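PDB 6O0A: flavohemoglobin from Malassezia yamatoensis, which probably detoxifies nitric oxide, using a heme-bearing globin domain supplied with electrons from NAD(P)H through a bound FAD. Local coordinates for residues K338-T343 against D348-G353. Sequence-based numbering, arbitrary orientation.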
loop_
_atom_site.group_PDB
_atom_site.type_symbol
_atom_site.label_atom_id
_atom_site.label_comp_id
_atom_site.label_asym_id
_atom_site.label_seq_id
_atom_site.Cartn_x
_atom_site.Cartn_y
_atom_site.Cartn_z
ATOM N N LYS A 338 8.517 23.240 9.002
ATOM C CA LYS A 338 9.409 22.923 10.106
ATOM C C LYS A 338 9.655 21.423 10.084
ATOM O O LYS A 338 8.711 20.649 9.905
ATOM C CB LYS A 338 8.807 23.344 11.451
ATOM N N VAL A 339 10.918 21.014 10.220
ATOM C CA VAL A 339 11.296 19.604 10.238
ATOM C C VAL A 339 11.981 19.315 11.564
ATOM O O VAL A 339 12.862 20.074 11.990
ATOM C CB VAL A 339 12.222 19.231 9.064
ATOM C CG1 VAL A 339 12.570 17.741 9.103
ATOM C CG2 VAL A 339 11.578 19.606 7.745
ATOM N N LEU A 340 11.572 18.230 12.215
ATOM C CA LEU A 340 12.178 17.759 13.452
ATOM C C LEU A 340 12.489 16.284 13.294
ATOM O O LEU A 340 11.608 15.511 12.911
ATOM C CB LEU A 340 11.246 17.953 14.647
ATOM C CG LEU A 340 10.958 19.401 15.043
ATOM C CD1 LEU A 340 9.876 19.438 16.098
ATOM C CD2 LEU A 340 12.231 20.079 15.537
ATOM N N TYR A 341 13.728 15.895 13.588
ATOM C CA TYR A 341 14.112 14.490 13.581
ATOM C C TYR A 341 14.227 13.981 15.008
ATOM O O TYR A 341 14.855 14.622 15.855
ATOM C CB TYR A 341 15.434 14.266 12.847
ATOM C CG TYR A 341 15.227 13.869 11.407
ATOM C CD1 TYR A 341 15.032 14.836 10.434
ATOM C CD2 TYR A 341 15.196 12.533 11.032
ATOM C CE1 TYR A 341 14.831 14.493 9.114
ATOM C CE2 TYR A 341 15.000 12.179 9.722
ATOM C CZ TYR A 341 14.802 13.159 8.767
ATOM O OH TYR A 341 14.615 12.802 7.443
ATOM N N GLY A 342 13.644 12.817 15.263
ATOM C CA GLY A 342 13.818 12.123 16.527
ATOM C C GLY A 342 14.715 10.919 16.298
ATOM O O GLY A 342 14.576 10.222 15.292
ATOM N N THR A 343 15.650 10.694 17.215
ATOM C CA THR A 343 16.539 9.539 17.129
ATOM C C THR A 343 16.268 8.607 18.302
ATOM O O THR A 343 16.240 9.043 19.456
ATOM C CB THR A 343 18.012 9.966 17.069
ATOM O OG1 THR A 343 18.333 10.830 18.179
ATOM C CG2 THR A 343 18.287 10.684 15.752
ATOM N N ASP A 348 21.416 12.093 18.802
ATOM C CA ASP A 348 21.797 13.258 18.008
ATOM C C ASP A 348 20.621 13.937 17.302
ATOM O O ASP A 348 20.831 14.930 16.591
ATOM C CB ASP A 348 22.901 12.886 16.993
ATOM C CG ASP A 348 22.512 11.746 16.043
ATOM O OD1 ASP A 348 21.621 10.927 16.360
ATOM O OD2 ASP A 348 23.148 11.666 14.971
ATOM N N GLY A 349 19.395 13.474 17.525
ATOM C CA GLY A 349 18.247 14.090 16.898
ATOM C C GLY A 349 17.901 15.451 17.482
ATOM O O GLY A 349 18.416 15.890 18.511
ATOM N N ASP A 350 16.999 16.146 16.782
ATOM C CA ASP A 350 16.351 17.306 17.385
ATOM C C ASP A 350 15.709 16.931 18.712
ATOM O O ASP A 350 15.696 17.728 19.656
ATOM C CB ASP A 350 15.297 17.879 16.446
ATOM C CG ASP A 350 15.897 18.430 15.182
ATOM O OD1 ASP A 350 16.625 19.446 15.257
ATOM O OD2 ASP A 350 15.639 17.845 14.117
ATOM N N PHE A 351 15.151 15.724 18.792
ATOM C CA PHE A 351 14.734 15.142 20.059
ATOM C C PHE A 351 15.154 13.677 20.072
ATOM O O PHE A 351 15.530 13.107 19.045
ATOM C CB PHE A 351 13.223 15.306 20.293
ATOM C CG PHE A 351 12.360 14.599 19.282
ATOM C CD1 PHE A 351 12.111 15.173 18.036
ATOM C CD2 PHE A 351 11.778 13.378 19.580
ATOM C CE1 PHE A 351 11.315 14.532 17.106
ATOM C CE2 PHE A 351 10.976 12.738 18.649
ATOM C CZ PHE A 351 10.751 13.316 17.411
ATOM N N VAL A 352 15.108 13.076 21.251
ATOM C CA VAL A 352 15.456 11.671 21.406
ATOM C C VAL A 352 14.227 10.901 21.863
ATOM O O VAL A 352 13.337 11.434 22.537
ATOM C CB VAL A 352 16.636 11.465 22.385
ATOM C CG1 VAL A 352 17.839 12.255 21.900
ATOM C CG2 VAL A 352 16.254 11.859 23.813
ATOM N N GLY A 353 14.181 9.624 21.485
ATOM C CA GLY A 353 13.101 8.778 21.943
ATOM C C GLY A 353 11.836 8.973 21.125
ATOM O O GLY A 353 11.867 9.375 19.955
#
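The ring of Phe351 lies flat over Gly342, whose CA sits 3.4 Å from the ring centroid, directly over one face in a CH-pi contact. At the ring's edge, near its plane, Leu340 brings up CB, 4.2 Å from Phe351 CE1. Phe351 CG stands between its own backbone N and carbonyl carbon (chi1 63°), which folds the ring back across the neighbouring strand; Ile312 of strand 308-315 also touches this side chain. With no side chain on Gly342, the ring settles directly on its CA.

Beneath the ring the backbones pair in parallel. Phe351 N donates to Tyr341 O at 3.2 Å, and Thr343 N returns a bond to Phe351 O at 3.0 Å. The third, Gly353 N to Thr343 O, approaches from well above the carbonyl plane, about 41° out of it.

Just ahead of the short strand, Asp350 takes over the role of a backbone acceptor. Its OD2 receives Tyr341 N at 2.8 Å through the anti lone pair, nearly straight at 176°, while the Leu340 side chain crosses that of Asp350 at about a right angle, CD2 meeting CB.

At the far end Thr343 OG1 accepts Gly349 N at 2.9 Å and also hydrogen-bonds with Glu346 O, so the hydroxyl ties together the loop between the strands. CG2 of the same threonine lies 3.4 Å from Asp348 OD1, whose carboxylate is hydrogen-bonded too, weakly to Leu318 N through OD2. Tyr341 turns its ring away to meet Arg324 in a cation-pi contact. Strand 351-352 thus forms one margin of the six-stranded parallel sheet, joined by a short loop without a helix, in the NAD-binding domain of the ferredoxin-reductase-like module typical of flavohemoglobins.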